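Local atomic coordinates of putative HAD-hydrolase YfnB (Bacillus subtilis, PDB entry 3ED5), a protein that is probably a hydrolase of the HAD-like superfamily, possibly acting as a 5'-nucleotidase that removes phosphate from nucleotides. Residues 188-193 / 198-203; 205-210 / 219-224. One frame throughout, in Å; residues are numbered along the deposited sequence.

Contact 1. Residues 188-193 / 198-203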
ATOM      1  N   ALA A 188       4.485  -1.619  -7.646  1.00 35.32           N
ATOM      2  CA  ALA A 188       3.195  -2.282  -7.506  1.00 34.98           C
ATOM      3  C   ALA A 188       2.133  -1.465  -8.194  1.00 34.43           C
ATOM      4  O   ALA A 188       1.298  -2.027  -8.938  1.00 36.42           O
ATOM      5  CB  ALA A 188       2.805  -2.458  -6.050  1.00 34.15           C
ATOM      6  N   ASP A 189       2.133  -0.149  -7.932  1.00 33.03           N
ATOM      7  CA  ASP A 189       0.989   0.699  -8.384  1.00 32.46           C
ATOM      8  C   ASP A 189       1.206   1.286  -9.757  1.00 32.74           C
ATOM      9  O   ASP A 189       0.331   1.188 -10.636  1.00 31.70           O
ATOM     10  CB  ASP A 189       0.719   1.830  -7.380  1.00 33.24           C
ATOM     11  CG  ASP A 189       0.386   1.312  -6.000  1.00 35.41           C
ATOM     12  OD1 ASP A 189      -0.482   0.419  -5.898  1.00 34.51           O
ATOM     13  OD2 ASP A 189       1.032   1.797  -5.035  1.00 34.11           O
ATOM     14  N   ILE A 190       2.367   1.890  -9.982  1.00 31.15           N
ATOM     15  CA  ILE A 190       2.574   2.580 -11.244  1.00 32.56           C
ATOM     16  C   ILE A 190       2.853   1.587 -12.368  1.00 33.03           C
ATOM     17  O   ILE A 190       2.172   1.601 -13.382  1.00 32.81           O
ATOM     18  CB  ILE A 190       3.650   3.675 -11.141  1.00 32.60           C
ATOM     19  CG1 ILE A 190       3.375   4.611  -9.936  1.00 33.22           C
ATOM     20  CG2 ILE A 190       3.751   4.430 -12.450  1.00 32.38           C
ATOM     21  CD1 ILE A 190       1.941   5.277  -9.911  1.00 30.71           C
ATOM     22  N   LYS A 191       3.806   0.682 -12.168  1.00 33.10           N
ATOM     23  CA  LYS A 191       4.046  -0.386 -13.137  1.00 34.84           C
ATOM     24  C   LYS A 191       2.771  -1.215 -13.315  1.00 34.99           C
ATOM     25  O   LYS A 191       2.395  -1.521 -14.430  1.00 35.15           O
ATOM     26  CB  LYS A 191       5.199  -1.281 -12.708  1.00 35.67           C
ATOM     27  CG  LYS A 191       5.546  -2.384 -13.733  1.00 40.06           C
ATOM     28  CD  LYS A 191       6.096  -3.616 -12.948  1.00 47.62           C
ATOM     29  CE  LYS A 191       7.510  -3.425 -12.447  1.00 51.39           C
ATOM     30  NZ  LYS A 191       7.649  -3.883 -11.004  1.00 50.62           N
ATOM     31  N   GLY A 192       2.110  -1.545 -12.207  1.00 35.72           N
ATOM     32  CA  GLY A 192       0.842  -2.281 -12.251  1.00 35.60           C
ATOM     33  C   GLY A 192      -0.189  -1.613 -13.162  1.00 35.72           C
ATOM     34  O   GLY A 192      -0.731  -2.246 -14.105  1.00 34.23           O
ATOM     35  N   GLY A 193      -0.436  -0.331 -12.917  1.00 35.29           N
ATOM     36  CA  GLY A 193      -1.483   0.370 -13.683  1.00 36.37           C
ATOM     37  C   GLY A 193      -1.105   0.475 -15.140  1.00 37.45           C
ATOM     38  O   GLY A 193      -1.949   0.274 -16.009  1.00 37.75           O
ATOM     39  N   LEU A 198      -3.982   1.475 -17.520  1.00 33.88           N
ATOM     40  CA  LEU A 198      -4.518   2.619 -16.766  1.00 33.13           C
ATOM     41  C   LEU A 198      -3.580   3.822 -16.704  1.00 33.43           C
ATOM     42  O   LEU A 198      -2.364   3.664 -16.587  1.00 33.73           O
ATOM     43  CB  LEU A 198      -4.837   2.219 -15.317  1.00 33.17           C
ATOM     44  CG  LEU A 198      -5.694   0.957 -15.109  1.00 32.92           C
ATOM     45  CD1 LEU A 198      -5.794   0.705 -13.652  1.00 36.83           C
ATOM     46  CD2 LEU A 198      -7.098   1.170 -15.740  1.00 32.89           C
ATOM     47  N   ASP A 199      -4.167   5.021 -16.680  1.00 32.13           N
ATOM     48  CA  ASP A 199      -3.442   6.212 -16.239  1.00 32.00           C
ATOM     49  C   ASP A 199      -3.050   5.993 -14.773  1.00 30.62           C
ATOM     50  O   ASP A 199      -3.791   5.347 -14.008  1.00 29.58           O
ATOM     51  CB  ASP A 199      -4.315   7.483 -16.377  1.00 31.11           C
ATOM     52  CG  ASP A 199      -4.486   7.921 -17.823  1.00 33.51           C
ATOM     53  OD1 ASP A 199      -3.850   7.308 -18.700  1.00 32.70           O
ATOM     54  OD2 ASP A 199      -5.244   8.886 -18.071  1.00 32.62           O
ATOM     55  N   THR A 200      -1.886   6.516 -14.397  1.00 30.69           N
ATOM     56  CA  THR A 200      -1.343   6.352 -13.042  1.00 30.72           C
ATOM     57  C   THR A 200      -0.961   7.692 -12.387  1.00 30.69           C
ATOM     58  O   THR A 200      -0.476   8.619 -13.061  1.00 30.78           O
ATOM     59  CB  THR A 200      -0.046   5.501 -13.083  1.00 31.62           C
ATOM     60  OG1 THR A 200       0.830   6.049 -14.067  1.00 30.87           O
ATOM     61  CG2 THR A 200      -0.350   4.025 -13.474  1.00 32.42           C
ATOM     62  N   CYS A 201      -1.128   7.753 -11.064  1.00 30.81           N
ATOM     63  CA  CYS A 201      -0.728   8.929 -10.269  1.00 30.79           C
ATOM     64  C   CYS A 201       0.186   8.476  -9.122  1.00 30.83           C
ATOM     65  O   CYS A 201      -0.248   7.769  -8.235  1.00 30.99           O
ATOM     66  CB  CYS A 201      -1.972   9.640  -9.735  1.00 31.02           C
ATOM     67  SG  CYS A 201      -1.538  11.126  -8.778  1.00 32.87           S
ATOM     68  N   TRP A 202       1.447   8.884  -9.195  1.00 31.09           N
ATOM     69  CA  TRP A 202       2.465   8.517  -8.230  1.00 31.53           C
ATOM     70  C   TRP A 202       2.477   9.512  -7.069  1.00 31.63           C
ATOM     71  O   TRP A 202       2.799  10.688  -7.262  1.00 31.54           O
ATOM     72  CB  TRP A 202       3.835   8.498  -8.932  1.00 30.80           C
ATOM     73  CG  TRP A 202       4.946   7.967  -8.052  1.00 32.82           C
ATOM     74  CD1 TRP A 202       4.817   7.075  -7.022  1.00 34.63           C
ATOM     75  CD2 TRP A 202       6.348   8.260  -8.173  1.00 32.50           C
ATOM     76  NE1 TRP A 202       6.067   6.808  -6.473  1.00 33.03           N
ATOM     77  CE2 TRP A 202       7.019   7.507  -7.173  1.00 32.74           C
ATOM     78  CE3 TRP A 202       7.102   9.081  -9.029  1.00 33.46           C
ATOM     79  CZ2 TRP A 202       8.404   7.575  -6.993  1.00 33.89           C
ATOM     80  CZ3 TRP A 202       8.487   9.130  -8.872  1.00 35.73           C
ATOM     81  CH2 TRP A 202       9.125   8.385  -7.842  1.00 34.41           C
HETATM   82  N   MSE A 203       2.135   9.006  -5.880  1.00 32.05           N
HETATM   83  CA  MSE A 203       2.242   9.757  -4.639  0.50 32.22           C
HETATM   84  C   MSE A 203       3.713   9.709  -4.205  1.00 32.63           C
HETATM   85  O   MSE A 203       4.233   8.643  -3.855  1.00 34.28           O
HETATM   86  CB  MSE A 203       1.308   9.105  -3.605  0.50 32.46           C
HETATM   87  CG  MSE A 203       1.384   9.693  -2.223  0.50 31.85           C
HETATM   88 SE   MSE A 203       0.870  11.573  -2.169  0.50 37.72          SE
HETATM   89  CE  MSE A 203       0.930  11.810  -0.205  0.50 31.04           C
TER
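Ile190 reaches from helix 188-193 onto strand 199-203, where its branches lie over the strand from Thr200 to Trp202. Its CG1 stands beside the backbone N, chi1 -51°, a torsion that sends CG1 and CD1 along the strand toward Trp202 and leaves CG2 over Thr200. Ile190 CD1 comes down on the strand backbone, 3.7 Å from Trp202 CA and equally near Cys201 O, and lies against Trp202 CB as well, while the Ile190 and Trp202 side chains meet at about a right angle. The indole itself is met only obliquely by CG1, and its NE1 is bonded to the backbone O of Asp184. Ile190 CG2 sits 3.7 Å from Thr200 OG1. A branched aliphatic residue suits this place because it can cover both residues at once; an alanine here would probably leave Thr200 and the CA and CB of Trp202 without their apolar cover.

Thr200 answers with its methyl: Thr200 CG2 packs 3.5 Å from Ile190 O and 3.8 Å from Gly193 CA. Glycine fits at the latter position, since a CB there would collide with that same methyl. Nearer the turn, Leu198 N donates to Gly193 O at 2.8 Å and a nearly straight 164°, and Leu198 CB rests close to the same oxygen.

On the same helix, Asp189 barely touches the strand; its OD1 forms a salt bridge with Lys158 and its carboxylate lies near Asp13, the nucleophile by similarity. Helix and strand run nearly antiparallel, their axes 7.8 Å apart at closest approach. This is the second half of a right-handed beta-alpha-beta unit, strand 179-183, helix 186-195 and strand 199-203, in the Rossmann-like core of the HAD fold.

Contact 2. Residues 205-210 / 219-224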
ATOM      1  N   PRO A 205       5.637  12.254  -1.973  1.00 32.56           N
ATOM      2  CA  PRO A 205       5.822  13.447  -1.130  1.00 33.83           C
ATOM      3  C   PRO A 205       7.281  13.778  -0.856  1.00 34.41           C
ATOM      4  O   PRO A 205       7.628  14.952  -0.752  1.00 35.83           O
ATOM      5  CB  PRO A 205       5.123  13.083   0.185  1.00 32.46           C
ATOM      6  CG  PRO A 205       4.891  11.607   0.127  1.00 33.42           C
ATOM      7  CD  PRO A 205       4.778  11.237  -1.333  1.00 33.13           C
ATOM      8  N   ASP A 206       8.119  12.749  -0.775  1.00 36.58           N
ATOM      9  CA  ASP A 206       9.518  12.936  -0.405  1.00 38.10           C
ATOM     10  C   ASP A 206      10.438  13.055  -1.603  1.00 38.54           C
ATOM     11  O   ASP A 206      11.658  13.107  -1.434  1.00 38.17           O
ATOM     12  CB  ASP A 206       9.998  11.784   0.483  1.00 39.60           C
ATOM     13  CG  ASP A 206       9.283  11.746   1.807  1.00 42.05           C
ATOM     14  OD1 ASP A 206       8.916  12.823   2.322  1.00 45.88           O
ATOM     15  OD2 ASP A 206       9.077  10.629   2.314  1.00 45.60           O
HETATM   16  N   MSE A 207       9.858  13.101  -2.804  1.00 37.33           N
HETATM   17  CA  MSE A 207      10.623  13.321  -4.036  1.00 37.82           C
HETATM   18  C   MSE A 207      11.736  12.295  -4.169  1.00 37.96           C
HETATM   19  O   MSE A 207      12.892  12.625  -4.454  1.00 37.64           O
HETATM   20  CB  MSE A 207      11.161  14.760  -4.123  1.00 36.79           C
HETATM   21  CG  MSE A 207      10.053  15.795  -4.029  1.00 39.33           C
HETATM   22 SE   MSE A 207      10.651  17.641  -4.017  0.65 38.53          SE
HETATM   23  CE  MSE A 207      11.553  17.642  -5.733  1.00 40.52           C
ATOM     24  N   LYS A 208      11.350  11.044  -3.945  1.00 39.42           N
ATOM     25  CA  LYS A 208      12.222   9.892  -4.140  1.00 40.50           C
ATOM     26  C   LYS A 208      12.602   9.791  -5.598  1.00 41.11           C
ATOM     27  O   LYS A 208      11.840  10.215  -6.482  1.00 38.89           O
ATOM     28  CB  LYS A 208      11.511   8.609  -3.699  1.00 41.21           C
ATOM     29  CG  LYS A 208      11.300   8.558  -2.186  1.00 44.78           C
ATOM     30  CD  LYS A 208      10.522   7.289  -1.806  1.00 49.98           C
ATOM     31  CE  LYS A 208      10.137   7.314  -0.326  1.00 52.84           C
ATOM     32  NZ  LYS A 208      11.312   7.311   0.587  1.00 56.17           N
ATOM     33  N   PRO A 209      13.799   9.259  -5.869  1.00 41.76           N
ATOM     34  CA  PRO A 209      14.172   9.069  -7.256  1.00 42.59           C
ATOM     35  C   PRO A 209      13.349   7.977  -7.915  1.00 43.55           C
ATOM     36  O   PRO A 209      12.752   7.114  -7.247  1.00 44.60           O
ATOM     37  CB  PRO A 209      15.648   8.641  -7.169  1.00 42.74           C
ATOM     38  CG  PRO A 209      15.746   7.996  -5.842  1.00 43.37           C
ATOM     39  CD  PRO A 209      14.856   8.806  -4.945  1.00 42.33           C
ATOM     40  N   ASN A 210      13.305   8.024  -9.225  1.00 44.41           N
ATOM     41  CA  ASN A 210      12.693   6.964  -9.968  1.00 46.48           C
ATOM     42  C   ASN A 210      13.750   5.998 -10.525  1.00 47.32           C
ATOM     43  O   ASN A 210      14.044   6.036 -11.712  1.00 47.19           O
ATOM     44  CB  ASN A 210      11.842   7.563 -11.088  1.00 45.84           C
ATOM     45  CG  ASN A 210      10.868   6.556 -11.667  1.00 46.53           C
ATOM     46  OD1 ASN A 210      11.125   5.342 -11.644  1.00 48.24           O
ATOM     47  ND2 ASN A 210       9.745   7.041 -12.174  1.00 40.90           N
ATOM     48  N   GLU A 219       2.532  12.862 -11.171  1.00 30.74           N
ATOM     49  CA  GLU A 219       3.311  12.710  -9.943  1.00 30.65           C
ATOM     50  C   GLU A 219       2.953  13.890  -9.020  1.00 31.34           C
ATOM     51  O   GLU A 219       3.026  15.053  -9.456  1.00 32.01           O
ATOM     52  CB  GLU A 219       4.800  12.748 -10.280  1.00 30.55           C
ATOM     53  CG  GLU A 219       5.652  12.619  -8.990  1.00 30.16           C
ATOM     54  CD  GLU A 219       7.139  12.696  -9.263  1.00 31.55           C
ATOM     55  OE1 GLU A 219       7.563  12.714 -10.453  1.00 32.61           O
ATOM     56  OE2 GLU A 219       7.890  12.752  -8.262  1.00 33.55           O
ATOM     57  N   ILE A 220       2.590  13.597  -7.764  1.00 31.18           N
ATOM     58  CA  ILE A 220       2.205  14.646  -6.801  1.00 32.29           C
ATOM     59  C   ILE A 220       2.939  14.455  -5.477  1.00 32.57           C
ATOM     60  O   ILE A 220       3.439  13.363  -5.219  1.00 31.50           O
ATOM     61  CB  ILE A 220       0.711  14.641  -6.531  1.00 32.87           C
ATOM     62  CG1 ILE A 220       0.253  13.320  -5.908  1.00 34.04           C
ATOM     63  CG2 ILE A 220      -0.037  14.813  -7.852  1.00 35.12           C
ATOM     64  CD1 ILE A 220      -1.348  13.247  -5.709  1.00 34.62           C
ATOM     65  N   ARG A 221       2.952  15.498  -4.658  1.00 33.69           N
ATOM     66  CA  ARG A 221       3.488  15.377  -3.292  1.00 35.13           C
ATOM     67  C   ARG A 221       2.375  15.292  -2.253  1.00 36.95           C
ATOM     68  O   ARG A 221       2.530  14.609  -1.246  1.00 39.98           O
ATOM     69  CB  ARG A 221       4.434  16.527  -2.980  1.00 34.87           C
ATOM     70  CG  ARG A 221       5.691  16.482  -3.845  1.00 34.58           C
ATOM     71  CD  ARG A 221       6.535  17.707  -3.584  1.00 38.57           C
ATOM     72  NE  ARG A 221       7.191  17.624  -2.294  1.00 43.37           N
ATOM     73  CZ  ARG A 221       7.849  18.633  -1.725  1.00 45.01           C
ATOM     74  NH1 ARG A 221       7.926  19.822  -2.329  1.00 45.15           N
ATOM     75  NH2 ARG A 221       8.418  18.453  -0.546  1.00 46.16           N
ATOM     76  N   LYS A 222       1.253  15.963  -2.485  1.00 35.54           N
ATOM     77  CA  LYS A 222       0.189  15.965  -1.492  1.00 34.67           C
ATOM     78  C   LYS A 222      -1.085  15.513  -2.149  1.00 34.22           C
ATOM     79  O   LYS A 222      -1.323  15.818  -3.323  1.00 32.39           O
ATOM     80  CB  LYS A 222      -0.028  17.355  -0.913  1.00 36.02           C
ATOM     81  CG  LYS A 222       1.171  17.904  -0.134  1.00 38.83           C
ATOM     82  CD  LYS A 222       0.841  19.182   0.628  1.00 45.64           C
ATOM     83  CE  LYS A 222       0.457  20.337  -0.288  1.00 48.03           C
ATOM     84  NZ  LYS A 222       0.580  21.662   0.431  1.00 53.81           N
ATOM     85  N   LEU A 223      -1.916  14.812  -1.382  1.00 33.47           N
ATOM     86  CA  LEU A 223      -3.182  14.327  -1.918  1.00 33.43           C
ATOM     87  C   LEU A 223      -4.082  15.426  -2.489  1.00 33.94           C
ATOM     88  O   LEU A 223      -4.811  15.175  -3.446  1.00 33.66           O
ATOM     89  CB  LEU A 223      -3.934  13.533  -0.854  1.00 33.87           C
ATOM     90  CG  LEU A 223      -3.301  12.169  -0.511  1.00 33.23           C
ATOM     91  CD1 LEU A 223      -4.067  11.557   0.701  1.00 33.09           C
ATOM     92  CD2 LEU A 223      -3.335  11.174  -1.663  1.00 34.49           C
ATOM     93  N   GLU A 224      -4.031  16.625  -1.909  1.00 33.96           N
ATOM     94  CA  GLU A 224      -4.905  17.720  -2.373  1.00 35.33           C
ATOM     95  C   GLU A 224      -4.587  18.143  -3.810  1.00 34.79           C
ATOM     96  O   GLU A 224      -5.436  18.750  -4.476  1.00 35.46           O
ATOM     97  CB  GLU A 224      -4.835  18.923  -1.426  1.00 36.22           C
ATOM     98  CG  GLU A 224      -3.440  19.559  -1.328  1.00 40.85           C
ATOM     99  CD  GLU A 224      -3.369  20.752  -0.354  1.00 48.84           C
ATOM    100  OE1 GLU A 224      -4.175  20.826   0.601  1.00 51.19           O
ATOM    101  OE2 GLU A 224      -2.491  21.619  -0.536  1.00 52.97           O
TER
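Arg221 NE donates to the backbone O of Pro205 at 3.1 Å, with an N-H...O angle of 164°. The acceptor lies at the edge of the guanidinium, close to its plane, whereas seen from the carbonyl the donor is tilted 29° from the carbonyl plane. It is the inner nitrogen of the arginine that makes this bond; Arg221 NH2 is 3.6 Å from Pro205 O.

The flat group is also covered on one face. Met207, modelled as selenomethionine, places its SE over the centre of the guanidinium, 3.8 Å from Arg221 CZ, and its CG lies alongside Arg221 CD and NE. Arg221 bends at chi3, 73°, which swings NE back to the proline carbonyl after an extended start. A long, flexible side chain with a planar end suits this position, since its edge can serve a main-chain oxygen while a face is left for a neighbour; methionine, with its long, flexible thioether chain, can lie across that face.

Closer to the backbone the two segments press together at Pro205. The CA atoms of Pro205 and Arg221 are 3.7 Å apart. The compact proline ring is largely turned away, and its nearest atom, Pro205 CB, rests 3.3 Å from Arg221 O. Beyond the arginine, Glu225 accepts bonds from the backbone N of both Arg221 and Lys222, and Lys222 makes a salt bridge, weak as a hydrogen bond, with Glu224.

The chemistry is that of a cationic side chain bound to a loop carbonyl at the surface, through a charge-assisted bond. Met207 covers one face of the guanidinium at this exposed site, though it also touches a crystal neighbour, and its pose may owe something to crystal packing.

The two contacts follow one another along the chain: contact 1 closes at residue 203, and contact 2 opens at 205. Their centres lie about 13 Å apart, and they share one edge of the parallel sheet, where strand 199-203 is flanked by the edge strand 218-220. They meet directly: Trp202 O and Ile220 N are 3.0 Å apart in a probable hydrogen bond, and the indole packs against both Glu219 and Lys208. Contact 1 is buried, contact 2 partly exposed. They thus lie in series around the last two strands of the sheet, one fastening helix 186-195, which precedes them, and the other the loop that joins them.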